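Local coordinates for putative cytoplasmic protein (Salmonella typhimurium LT2, PDB 2Q02) that is of unknown function but binds zinc within a xylose isomerase-like TIM barrel, and may act as an isomerase, at residues L31-V36 with E261-S266; L51-V56 with Q95-R100; S191-V196 with Q231-M236. All blocks are in the same frame, centred on the assembly; numbering follows the deposited sequence.

All three contacts belong to one xylose isomerase-like TIM barrel of eight parallel strands. Contact 1 joins segments near the two ends of the chain, setting helix 256-271 against the approach to strand 35-39, and so encloses the other two along the sequence. Contact 2 then pairs helices 53-62 and 81-97, and contact 3 later packs helix 226-235 on strand 193-198. The centres of contacts 1 and 2 lie about 22 Å apart, those of contacts 1 and 3 about 20 Å, those of contacts 2 and 3 about 29 Å. None touches another: they bind outer helices to the barrel and to each other at separate points, contact 3 next to a zinc ligand in sequence.

Contact 1. Residues L31-V36 with E261-S266; sequences LEFNKV and EQINRS
L31 and I263 each turn the first side-chain bond beside the backbone N and away from the carbonyl carbon (chi1 -65° and -64°), which carries CG of L31 toward the helix and CG1 of I263 toward the leucine. The two side chains cross at about a right angle, and L31 CD1 comes to 3.7 Å from I263 CD1. The other branch of the isoleucine, CG2, is thrown anti to its own backbone N and faces the phenylalanine instead: F33 CE2 lies 3.7 Å from I263 CG2, with the methyl approaching the ring obliquely as the two chains slide past each other in opposite directions. I263 therefore splits its contacts, one end to the leucine and one branch to the aromatic.

This is the seam of the TIM barrel, where helix 256-271, the last of the chain, packs beside the link between helix 21-30 and strand 35-39, and I263 also reaches I11 on strand 9-12. The link turns sharply at E32, whose positive phi (64°) and bonds back into the last helical turn make a Schellman motif. Across that turn, L31 O lies over one face of the F33 ring, 3.5 Å above its plane and offset toward the rim, while the phenylalanine is further packed by V28 and F9.

At the more exposed margin the second methyl of the leucine meets the amide of N264, with L31 CD2 3.7 Å from N264 OD1 and 3.8 Å from N264 ND2. No hydrogen bond spans the two segments, so this amide adds only van der Waals contact here. Further along the helix, S266 OG gives its hydrogen to the Q262 carbonyl oxygen at 2.8 Å, an oxygen that also accepts from S266 N.

Contact 2. Residues L51-V56 with Q95-R100; sequences LNYNQV and QGVGAR
Y53 lays its ring against the backbone of G96, and the contact is a CH-pi one: G96 CA stands 3.9 Å from the centroid of the Y53 ring, 22° off the ring normal and displaced toward the rim. The two helices come close at this point, with Y53 CA only 5.1 Å from G96 CA. With no side chain on the glycine, the ring can lie directly over the main chain, and Y53 CB also approaches G96 O at 3.5 Å.

Apolar packing continues the contact inward. V56 CG1, placed anti to its backbone N (chi1 179°), meets V97 CG1 at 3.7 Å. V97 CG1 also lies 4.1 Å from Y53 CD1, oblique to the ring. V97 thus bridges the tyrosine and the buried V56, and it also touches I67 and I70 of strand 66-73.

No hydrogen bond links the two segments. At the start of helix 53-62, N52 and Q55 form a capping box: Q55 N donates to N52 OD1 at 2.8 Å, and N52 N donates to Q55 OE1 at 2.9 Å. Y53 OH is hydrogen-bonded to D93 OD1 of helix 81-97, just before segment 95-100.

G98, with positive phi, ends helix 81-97 as the C-prime residue of a Schellman motif. The start of helix 53-62 packs on the end of helix 81-97, a packing of consecutive helices in the outer layer of a TIM barrel.

Contact 3. Residues S191-V196 with Q231-M236; sequences SAIGLV and QRLENM
L233 buries more surface here than I193 and V196 together, sending its two methyls to two different residues of strand 193-198. L233 CD1 meets V196 CG2 at 3.8 Å, the two side chains reaching toward each other tip to tip. The valine methyl is turned that way because CG2 lies beside the backbone N, its CG1 taking the position anti to that nitrogen (chi1 177°). L233 CD2 points to the other partner, coming 4.1 Å from I193 CD1, where the chains pass at a slant.

Together these residues join strand 193-198 to helix 226-235, the strand-to-helix half of a beta-alpha-beta crossover that goes on to strand 242-244. Both L233 and V196 also touch Y242 on that next strand, and L233 and I193 both touch L169 on strand 166-170. The neighbour of V196 in sequence, H197, is a zinc ligand, and the V196 side chain lies about 9 Å from a bound zinc ion.

All three residues are buried and no hydrogen bond crosses the contact; it is joined by apolar packing alone, so the helix is held to the barrel here by dispersion and the exclusion of water rather than by directional bonds.

Contact 1. Residues L31-V36 with E261-S266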
ATOM      1  N   LEU A  31       8.379  18.813   0.782  1.00 45.47           N
ATOM      2  CA  LEU A  31       9.335  17.815   1.303  1.00 45.42           C
ATOM      3  C   LEU A  31      10.235  17.200   0.222  1.00 45.70           C
ATOM      4  O   LEU A  31      11.075  16.350   0.515  1.00 45.71           O
ATOM      5  CB  LEU A  31       8.575  16.689   1.995  1.00 44.84           C
ATOM      6  CG  LEU A  31       7.826  17.120   3.250  1.00 44.41           C
ATOM      7  CD1 LEU A  31       6.974  15.980   3.785  1.00 44.65           C
ATOM      8  CD2 LEU A  31       8.813  17.606   4.310  1.00 48.61           C
ATOM      9  N   GLU A  32      10.027  17.618  -1.019  1.00 46.17           N
ATOM     10  CA  GLU A  32      10.814  17.182  -2.175  1.00 46.19           C
ATOM     11  C   GLU A  32      10.705  15.692  -2.486  1.00 46.43           C
ATOM     12  O   GLU A  32      11.696  15.074  -2.870  1.00 45.87           O
ATOM     13  CB  GLU A  32      12.283  17.588  -2.038  1.00 47.07           C
ATOM     14  CG  GLU A  32      12.554  19.023  -2.447  1.00 47.98           C
ATOM     15  CD  GLU A  32      13.981  19.433  -2.180  1.00 47.39           C
ATOM     16  OE1 GLU A  32      14.373  19.452  -0.993  1.00 51.10           O
ATOM     17  OE2 GLU A  32      14.703  19.738  -3.152  1.00 50.04           O
ATOM     18  N   PHE A  33       9.514  15.119  -2.298  1.00 46.29           N
ATOM     19  CA  PHE A  33       9.193  13.791  -2.835  1.00 46.09           C
ATOM     20  C   PHE A  33       8.338  13.979  -4.071  1.00 45.36           C
ATOM     21  O   PHE A  33       7.767  15.035  -4.275  1.00 44.79           O
ATOM     22  CB  PHE A  33       8.483  12.917  -1.794  1.00 46.32           C
ATOM     23  CG  PHE A  33       9.294  12.722  -0.559  1.00 47.42           C
ATOM     24  CD1 PHE A  33      10.443  11.937  -0.595  1.00 48.54           C
ATOM     25  CD2 PHE A  33       8.967  13.389   0.620  1.00 47.30           C
ATOM     26  CE1 PHE A  33      11.228  11.785   0.536  1.00 49.53           C
ATOM     27  CE2 PHE A  33       9.748  13.242   1.756  1.00 47.44           C
ATOM     28  CZ  PHE A  33      10.878  12.441   1.713  1.00 47.46           C
ATOM     29  N   ASN A  34       8.262  12.950  -4.898  1.00 45.33           N
ATOM     30  CA  ASN A  34       7.569  13.044  -6.182  1.00 45.69           C
ATOM     31  C   ASN A  34       6.575  11.893  -6.410  1.00 44.50           C
ATOM     32  O   ASN A  34       6.169  11.634  -7.532  1.00 43.08           O
ATOM     33  CB  ASN A  34       8.593  13.089  -7.323  1.00 45.35           C
ATOM     34  CG  ASN A  34       9.474  11.824  -7.390  1.00 46.74           C
ATOM     35  OD1 ASN A  34       9.161  10.772  -6.817  1.00 46.08           O
ATOM     36  ND2 ASN A  34      10.586  11.939  -8.097  1.00 42.12           N
ATOM     37  N   LYS A  35       6.173  11.237  -5.327  1.00 45.14           N
ATOM     38  CA  LYS A  35       5.259  10.100  -5.384  1.00 45.66           C
ATOM     39  C   LYS A  35       4.224  10.154  -4.280  1.00 45.07           C
ATOM     40  O   LYS A  35       4.552  10.466  -3.139  1.00 44.02           O
ATOM     41  CB  LYS A  35       6.037   8.781  -5.286  1.00 45.43           C
ATOM     42  CG  LYS A  35       6.916   8.516  -6.521  1.00 47.47           C
ATOM     43  CD  LYS A  35       7.848   7.306  -6.379  1.00 47.71           C
ATOM     44  CE  LYS A  35       8.525   7.003  -7.694  1.00 40.60           C
ATOM     45  NZ  LYS A  35       9.271   8.199  -8.046  1.00 43.34           N
ATOM     46  N   VAL A  36       2.975   9.858  -4.638  1.00 45.30           N
ATOM     47  CA  VAL A  36       1.886   9.691  -3.662  1.00 46.03           C
ATOM     48  C   VAL A  36       0.993   8.525  -4.011  1.00 45.87           C
ATOM     49  O   VAL A  36       1.079   7.971  -5.094  1.00 46.37           O
ATOM     50  CB  VAL A  36       0.942  10.930  -3.573  1.00 45.85           C
ATOM     51  CG1 VAL A  36       1.687  12.133  -3.052  1.00 47.24           C
ATOM     52  CG2 VAL A  36       0.303  11.237  -4.944  1.00 47.36           C
ATOM     53  N   GLU A 261       7.537  16.593   9.846  1.00 46.54           N
ATOM     54  CA  GLU A 261       8.544  16.093  10.792  1.00 47.65           C
ATOM     55  C   GLU A 261       8.624  14.568  10.824  1.00 46.60           C
ATOM     56  O   GLU A 261       9.702  13.993  10.883  1.00 47.39           O
ATOM     57  CB  GLU A 261       8.235  16.594  12.215  1.00 48.32           C
ATOM     58  CG  GLU A 261       8.548  18.078  12.491  1.00 50.31           C
ATOM     59  CD  GLU A 261       8.076  18.534  13.881  1.00 52.51           C
ATOM     60  OE1 GLU A 261       7.647  17.680  14.696  1.00 69.81           O
ATOM     61  OE2 GLU A 261       8.124  19.746  14.171  1.00 60.37           O
ATOM     62  N   GLN A 262       7.471  13.921  10.798  1.00 46.82           N
ATOM     63  CA  GLN A 262       7.385  12.462  10.928  1.00 47.12           C
ATOM     64  C   GLN A 262       7.857  11.740   9.681  1.00 47.00           C
ATOM     65  O   GLN A 262       8.400  10.639   9.750  1.00 47.01           O
ATOM     66  CB  GLN A 262       5.948  12.067  11.213  1.00 47.30           C
ATOM     67  CG  GLN A 262       5.429  12.590  12.549  1.00 48.17           C
ATOM     68  CD  GLN A 262       5.599  11.604  13.688  1.00 51.71           C
ATOM     69  OE1 GLN A 262       6.155  10.518  13.522  1.00 54.14           O
ATOM     70  NE2 GLN A 262       5.109  11.981  14.857  1.00 54.47           N
ATOM     71  N   ILE A 263       7.621  12.360   8.534  1.00 47.10           N
ATOM     72  CA  ILE A 263       8.095  11.831   7.263  1.00 46.41           C
ATOM     73  C   ILE A 263       9.592  12.021   7.220  1.00 45.54           C
ATOM     74  O   ILE A 263      10.318  11.099   6.880  1.00 48.08           O
ATOM     75  CB  ILE A 263       7.412  12.513   6.031  1.00 45.89           C
ATOM     76  CG1 ILE A 263       5.901  12.209   6.018  1.00 47.77           C
ATOM     77  CG2 ILE A 263       8.025  12.014   4.740  1.00 46.42           C
ATOM     78  CD1 ILE A 263       5.030  13.202   5.231  1.00 45.80           C
ATOM     79  N   ASN A 264      10.066  13.209   7.560  1.00 45.69           N
ATOM     80  CA  ASN A 264      11.526  13.427   7.655  1.00 46.49           C
ATOM     81  C   ASN A 264      12.203  12.492   8.696  1.00 46.80           C
ATOM     82  O   ASN A 264      13.232  11.866   8.394  1.00 45.38           O
ATOM     83  CB  ASN A 264      11.848  14.906   7.932  1.00 44.58           C
ATOM     84  CG  ASN A 264      11.545  15.814   6.741  1.00 45.55           C
ATOM     85  OD1 ASN A 264      11.483  15.370   5.589  1.00 48.73           O
ATOM     86  ND2 ASN A 264      11.358  17.094   7.020  1.00 40.50           N
ATOM     87  N   ARG A 265      11.599  12.366   9.884  1.00 46.72           N
ATOM     88  CA  ARG A 265      12.153  11.516  10.936  1.00 47.34           C
ATOM     89  C   ARG A 265      12.196  10.049  10.498  1.00 47.51           C
ATOM     90  O   ARG A 265      13.165   9.349  10.766  1.00 48.76           O
ATOM     91  CB  ARG A 265      11.382  11.686  12.259  1.00 46.86           C
ATOM     92  N   SER A 266      11.158   9.594   9.807  1.00 48.19           N
ATOM     93  CA  SER A 266      11.089   8.205   9.332  1.00 47.84           C
ATOM     94  C   SER A 266      12.155   7.905   8.273  1.00 46.99           C
ATOM     95  O   SER A 266      12.886   6.925   8.398  1.00 47.11           O
ATOM     96  CB  SER A 266       9.694   7.885   8.813  1.00 47.08           C
ATOM     97  OG  SER A 266       8.766   7.888   9.891  1.00 48.74           O
TER

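Contact 2. Residues L51-V56 with Q95-R100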
ATOM      1  N   LEU A  51     -13.348  16.957  -6.218  1.00 45.28           N
ATOM      2  CA  LEU A  51     -12.714  17.371  -7.484  1.00 45.33           C
ATOM      3  C   LEU A  51     -13.032  16.392  -8.609  1.00 45.64           C
ATOM      4  O   LEU A  51     -13.356  15.229  -8.366  1.00 45.97           O
ATOM      5  CB  LEU A  51     -11.184  17.493  -7.365  1.00 44.68           C
ATOM      6  CG  LEU A  51     -10.652  18.535  -6.373  1.00 44.89           C
ATOM      7  CD1 LEU A  51      -9.136  18.470  -6.277  1.00 46.42           C
ATOM      8  CD2 LEU A  51     -11.098  19.943  -6.733  1.00 42.84           C
ATOM      9  N   ASN A  52     -12.932  16.866  -9.846  1.00 45.22           N
ATOM     10  CA  ASN A  52     -13.022  15.975 -11.005  1.00 45.19           C
ATOM     11  C   ASN A  52     -11.641  15.464 -11.392  1.00 45.07           C
ATOM     12  O   ASN A  52     -10.644  15.872 -10.812  1.00 44.81           O
ATOM     13  CB  ASN A  52     -13.749  16.630 -12.194  1.00 45.44           C
ATOM     14  CG  ASN A  52     -12.926  17.696 -12.912  1.00 45.91           C
ATOM     15  OD1 ASN A  52     -11.700  17.717 -12.857  1.00 49.27           O
ATOM     16  ND2 ASN A  52     -13.619  18.577 -13.615  1.00 39.86           N
ATOM     17  N   TYR A  53     -11.585  14.568 -12.368  1.00 46.20           N
ATOM     18  CA  TYR A  53     -10.319  13.901 -12.719  1.00 46.32           C
ATOM     19  C   TYR A  53      -9.246  14.855 -13.249  1.00 45.79           C
ATOM     20  O   TYR A  53      -8.065  14.754 -12.889  1.00 45.96           O
ATOM     21  CB  TYR A  53     -10.552  12.822 -13.784  1.00 45.97           C
ATOM     22  CG  TYR A  53     -11.328  11.609 -13.331  1.00 46.65           C
ATOM     23  CD1 TYR A  53     -11.242  11.134 -12.016  1.00 45.16           C
ATOM     24  CD2 TYR A  53     -12.126  10.909 -14.234  1.00 45.57           C
ATOM     25  CE1 TYR A  53     -11.959  10.019 -11.613  1.00 43.69           C
ATOM     26  CE2 TYR A  53     -12.833   9.788 -13.845  1.00 43.61           C
ATOM     27  CZ  TYR A  53     -12.749   9.347 -12.533  1.00 45.06           C
ATOM     28  OH  TYR A  53     -13.453   8.229 -12.147  1.00 44.97           O
ATOM     29  N   ASN A  54      -9.674  15.749 -14.126  1.00 45.16           N
ATOM     30  CA  ASN A  54      -8.815  16.771 -14.707  1.00 46.29           C
ATOM     31  C   ASN A  54      -8.168  17.689 -13.663  1.00 46.29           C
ATOM     32  O   ASN A  54      -6.979  18.025 -13.745  1.00 46.28           O
ATOM     33  CB  ASN A  54      -9.656  17.631 -15.654  1.00 46.84           C
ATOM     34  CG  ASN A  54      -8.918  18.017 -16.903  1.00 48.73           C
ATOM     35  OD1 ASN A  54      -8.607  19.188 -17.127  1.00 50.24           O
ATOM     36  ND2 ASN A  54      -8.636  17.023 -17.739  1.00 51.53           N
ATOM     37  N   GLN A  55      -8.965  18.097 -12.684  1.00 45.77           N
ATOM     38  CA  GLN A  55      -8.474  18.928 -11.605  1.00 45.31           C
ATOM     39  C   GLN A  55      -7.342  18.202 -10.875  1.00 45.65           C
ATOM     40  O   GLN A  55      -6.287  18.780 -10.629  1.00 46.10           O
ATOM     41  CB  GLN A  55      -9.628  19.313 -10.665  1.00 45.79           C
ATOM     42  CG  GLN A  55     -10.611  20.321 -11.278  1.00 42.92           C
ATOM     43  CD  GLN A  55     -11.842  20.569 -10.410  1.00 43.33           C
ATOM     44  OE1 GLN A  55     -12.705  19.707 -10.249  1.00 38.61           O
ATOM     45  NE2 GLN A  55     -11.924  21.762  -9.856  1.00 39.71           N
ATOM     46  N   VAL A  56      -7.548  16.922 -10.585  1.00 45.59           N
ATOM     47  CA  VAL A  56      -6.576  16.128  -9.836  1.00 45.71           C
ATOM     48  C   VAL A  56      -5.301  15.884 -10.646  1.00 46.05           C
ATOM     49  O   VAL A  56      -4.199  15.927 -10.102  1.00 45.38           O
ATOM     50  CB  VAL A  56      -7.194  14.794  -9.387  1.00 45.44           C
ATOM     51  CG1 VAL A  56      -6.172  13.934  -8.628  1.00 45.92           C
ATOM     52  CG2 VAL A  56      -8.392  15.049  -8.507  1.00 48.11           C
ATOM     53  N   GLN A  95      -7.515   5.455 -13.873  1.00 45.84           N
ATOM     54  CA  GLN A  95      -7.282   5.930 -15.220  1.00 46.79           C
ATOM     55  C   GLN A  95      -7.428   7.461 -15.294  1.00 46.48           C
ATOM     56  O   GLN A  95      -6.585   8.142 -15.889  1.00 47.40           O
ATOM     57  CB  GLN A  95      -8.246   5.229 -16.169  1.00 46.92           C
ATOM     58  CG  GLN A  95      -8.032   5.510 -17.633  1.00 48.85           C
ATOM     59  CD  GLN A  95      -9.037   4.786 -18.463  1.00 49.03           C
ATOM     60  OE1 GLN A  95     -10.244   4.829 -18.188  1.00 51.58           O
ATOM     61  NE2 GLN A  95      -8.557   4.080 -19.472  1.00 51.16           N
ATOM     62  N   GLY A  96      -8.475   7.997 -14.664  1.00 45.71           N
ATOM     63  CA  GLY A  96      -8.760   9.428 -14.696  1.00 45.50           C
ATOM     64  C   GLY A  96      -7.756  10.326 -14.007  1.00 45.62           C
ATOM     65  O   GLY A  96      -7.460  11.410 -14.508  1.00 45.37           O
ATOM     66  N   VAL A  97      -7.239   9.905 -12.851  1.00 45.86           N
ATOM     67  CA  VAL A  97      -6.218  10.719 -12.142  1.00 45.69           C
ATOM     68  C   VAL A  97      -4.808  10.460 -12.657  1.00 45.45           C
ATOM     69  O   VAL A  97      -3.894  11.193 -12.330  1.00 46.18           O
ATOM     70  CB  VAL A  97      -6.236  10.529 -10.597  1.00 45.66           C
ATOM     71  CG1 VAL A  97      -7.625  10.852 -10.040  1.00 46.84           C
ATOM     72  CG2 VAL A  97      -5.761   9.128 -10.192  1.00 44.88           C
ATOM     73  N   GLY A  98      -4.639   9.412 -13.457  1.00 45.32           N
ATOM     74  CA  GLY A  98      -3.322   9.024 -13.958  1.00 45.54           C
ATOM     75  C   GLY A  98      -2.564   8.101 -13.009  1.00 46.09           C
ATOM     76  O   GLY A  98      -1.323   8.061 -13.030  1.00 45.90           O
ATOM     77  N   ALA A  99      -3.299   7.348 -12.187  1.00 45.92           N
ATOM     78  CA  ALA A  99      -2.684   6.392 -11.279  1.00 45.92           C
ATOM     79  C   ALA A  99      -2.180   5.163 -12.046  1.00 46.16           C
ATOM     80  O   ALA A  99      -2.851   4.620 -12.936  1.00 47.28           O
ATOM     81  CB  ALA A  99      -3.645   5.979 -10.200  1.00 45.92           C
ATOM     82  N   ARG A 100      -0.986   4.734 -11.680  1.00 46.64           N
ATOM     83  CA  ARG A 100      -0.307   3.627 -12.331  1.00 47.73           C
ATOM     84  C   ARG A 100      -0.936   2.278 -11.958  1.00 46.50           C
ATOM     85  O   ARG A 100      -1.059   1.381 -12.787  1.00 45.16           O
ATOM     86  CB  ARG A 100       1.155   3.634 -11.856  1.00 48.74           C
ATOM     87  CG  ARG A 100       2.052   2.592 -12.507  1.00 52.44           C
ATOM     88  CD  ARG A 100       3.548   2.983 -12.327  1.00 53.51           C
ATOM     89  NE  ARG A 100       4.209   2.263 -11.227  1.00 56.29           N
ATOM     90  CZ  ARG A 100       5.329   2.660 -10.626  1.00 54.71           C
ATOM     91  NH1 ARG A 100       5.944   3.791 -10.964  1.00 56.88           N
ATOM     92  NH2 ARG A 100       5.837   1.918  -9.665  1.00 61.58           N
TER

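Contact 3. Residues S191-V196 with Q231-M236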
ATOM      1  N   SER A 191      11.750  -9.415  -7.327  1.00 49.18           N
ATOM      2  CA  SER A 191      11.389  -8.771  -8.571  1.00 49.25           C
ATOM      3  C   SER A 191       9.871  -8.688  -8.768  1.00 48.03           C
ATOM      4  O   SER A 191       9.403  -7.849  -9.535  1.00 48.89           O
ATOM      5  CB  SER A 191      12.038  -9.521  -9.749  1.00 50.41           C
ATOM      6  OG  SER A 191      11.269 -10.667 -10.105  1.00 56.98           O
ATOM      7  N   ALA A 192       9.119  -9.561  -8.094  1.00 47.09           N
ATOM      8  CA  ALA A 192       7.646  -9.618  -8.207  1.00 47.06           C
ATOM      9  C   ALA A 192       6.940  -8.945  -7.035  1.00 47.18           C
ATOM     10  O   ALA A 192       5.736  -9.195  -6.788  1.00 46.74           O
ATOM     11  CB  ALA A 192       7.183 -11.063  -8.299  1.00 46.09           C
ATOM     12  N   ILE A 193       7.698  -8.129  -6.309  1.00 45.99           N
ATOM     13  CA  ILE A 193       7.165  -7.254  -5.272  1.00 46.97           C
ATOM     14  C   ILE A 193       7.058  -5.885  -5.937  1.00 46.75           C
ATOM     15  O   ILE A 193       8.084  -5.289  -6.305  1.00 46.89           O
ATOM     16  CB  ILE A 193       8.124  -7.178  -4.046  1.00 46.06           C
ATOM     17  CG1 ILE A 193       8.089  -8.479  -3.252  1.00 44.79           C
ATOM     18  CG2 ILE A 193       7.757  -6.014  -3.110  1.00 47.98           C
ATOM     19  CD1 ILE A 193       9.219  -8.581  -2.247  1.00 49.83           C
ATOM     20  N   GLY A 194       5.842  -5.375  -6.084  1.00 46.16           N
ATOM     21  CA  GLY A 194       5.631  -4.136  -6.847  1.00 46.27           C
ATOM     22  C   GLY A 194       5.679  -2.855  -6.034  1.00 46.34           C
ATOM     23  O   GLY A 194       5.862  -1.764  -6.585  1.00 44.66           O
ATOM     24  N   LEU A 195       5.469  -2.986  -4.727  1.00 45.86           N
ATOM     25  CA  LEU A 195       5.493  -1.844  -3.831  1.00 44.83           C
ATOM     26  C   LEU A 195       5.659  -2.320  -2.408  1.00 43.77           C
ATOM     27  O   LEU A 195       5.330  -3.464  -2.095  1.00 41.71           O
ATOM     28  CB  LEU A 195       4.199  -1.084  -3.970  1.00 44.53           C
ATOM     29  CG  LEU A 195       3.961   0.150  -3.125  1.00 42.96           C
ATOM     30  CD1 LEU A 195       4.928   1.199  -3.504  1.00 45.09           C
ATOM     31  CD2 LEU A 195       2.523   0.643  -3.344  1.00 46.62           C
ATOM     32  N   VAL A 196       6.190  -1.448  -1.554  1.00 43.61           N
ATOM     33  CA  VAL A 196       6.299  -1.744  -0.123  1.00 44.18           C
ATOM     34  C   VAL A 196       5.630  -0.636   0.682  1.00 44.37           C
ATOM     35  O   VAL A 196       5.817   0.548   0.381  1.00 42.96           O
ATOM     36  CB  VAL A 196       7.771  -1.929   0.337  1.00 44.26           C
ATOM     37  CG1 VAL A 196       7.843  -2.168   1.818  1.00 43.06           C
ATOM     38  CG2 VAL A 196       8.429  -3.095  -0.429  1.00 46.78           C
ATOM     39  N   GLN A 231      16.171  -3.356   5.187  1.00 45.61           N
ATOM     40  CA  GLN A 231      17.580  -3.692   4.960  1.00 44.83           C
ATOM     41  C   GLN A 231      17.698  -5.022   4.224  1.00 45.35           C
ATOM     42  O   GLN A 231      18.563  -5.200   3.356  1.00 46.13           O
ATOM     43  CB  GLN A 231      18.366  -3.719   6.279  1.00 44.06           C
ATOM     44  CG  GLN A 231      19.889  -3.750   6.100  1.00 44.58           C
ATOM     45  N   ARG A 232      16.808  -5.949   4.548  1.00 45.33           N
ATOM     46  CA  ARG A 232      16.803  -7.227   3.872  1.00 45.39           C
ATOM     47  C   ARG A 232      16.430  -7.074   2.393  1.00 45.51           C
ATOM     48  O   ARG A 232      17.100  -7.643   1.508  1.00 44.30           O
ATOM     49  CB  ARG A 232      15.837  -8.174   4.561  1.00 45.03           C
ATOM     50  CG  ARG A 232      15.761  -9.517   3.875  1.00 47.06           C
ATOM     51  CD  ARG A 232      15.059 -10.532   4.739  1.00 49.84           C
ATOM     52  NE  ARG A 232      13.683 -10.146   5.116  1.00 49.29           N
ATOM     53  CZ  ARG A 232      12.972 -10.802   6.033  1.00 47.62           C
ATOM     54  NH1 ARG A 232      13.515 -11.862   6.648  1.00 49.46           N
ATOM     55  NH2 ARG A 232      11.737 -10.412   6.346  1.00 47.45           N
ATOM     56  N   LEU A 233      15.359  -6.317   2.140  1.00 44.15           N
ATOM     57  CA  LEU A 233      14.896  -6.048   0.782  1.00 43.59           C
ATOM     58  C   LEU A 233      16.008  -5.426  -0.038  1.00 43.42           C
ATOM     59  O   LEU A 233      16.252  -5.834  -1.185  1.00 42.79           O
ATOM     60  CB  LEU A 233      13.660  -5.141   0.790  1.00 43.96           C
ATOM     61  CG  LEU A 233      12.359  -5.811   1.268  1.00 45.32           C
ATOM     62  CD1 LEU A 233      11.212  -4.821   1.473  1.00 43.57           C
ATOM     63  CD2 LEU A 233      11.941  -6.885   0.301  1.00 46.24           C
ATOM     64  N   GLU A 234      16.696  -4.457   0.564  1.00 42.85           N
ATOM     65  CA  GLU A 234      17.841  -3.824  -0.085  1.00 43.88           C
ATOM     66  C   GLU A 234      18.961  -4.818  -0.397  1.00 43.63           C
ATOM     67  O   GLU A 234      19.557  -4.775  -1.484  1.00 42.26           O
ATOM     68  CB  GLU A 234      18.397  -2.677   0.766  1.00 43.74           C
ATOM     69  CG  GLU A 234      17.543  -1.414   0.781  1.00 45.12           C
ATOM     70  CD  GLU A 234      17.094  -0.977  -0.604  1.00 46.03           C
ATOM     71  OE1 GLU A 234      17.922  -0.431  -1.374  1.00 42.69           O
ATOM     72  OE2 GLU A 234      15.898  -1.177  -0.901  1.00 42.20           O
ATOM     73  N   ASN A 235      19.241  -5.703   0.558  1.00 44.02           N
ATOM     74  CA  ASN A 235      20.295  -6.693   0.390  1.00 44.76           C
ATOM     75  C   ASN A 235      19.919  -7.748  -0.650  1.00 46.00           C
ATOM     76  O   ASN A 235      20.790  -8.218  -1.393  1.00 46.78           O
ATOM     77  CB  ASN A 235      20.663  -7.322   1.731  1.00 44.43           C
ATOM     78  CG  ASN A 235      21.417  -6.349   2.636  1.00 46.45           C
ATOM     79  OD1 ASN A 235      22.332  -5.650   2.197  1.00 46.47           O
ATOM     80  ND2 ASN A 235      21.027  -6.294   3.894  1.00 51.31           N
HETATM   81  N   MSE A 236      18.623  -8.077  -0.734  1.00 46.51           N
HETATM   82  CA  MSE A 236      18.121  -9.033  -1.729  1.00 46.15           C
HETATM   83  C   MSE A 236      17.814  -8.392  -3.094  1.00 45.91           C
HETATM   84  O   MSE A 236      17.357  -9.076  -4.017  1.00 46.37           O
HETATM   85  CB  MSE A 236      16.885  -9.735  -1.205  1.00 45.19           C
HETATM   86  CG  MSE A 236      17.081 -10.618   0.031  1.00 44.45           C
HETATM   87 SE   MSE A 236      15.264 -11.152   0.677  0.75 49.30          SE
HETATM   88  CE  MSE A 236      14.632 -12.098  -0.908  1.00 51.43           C
TER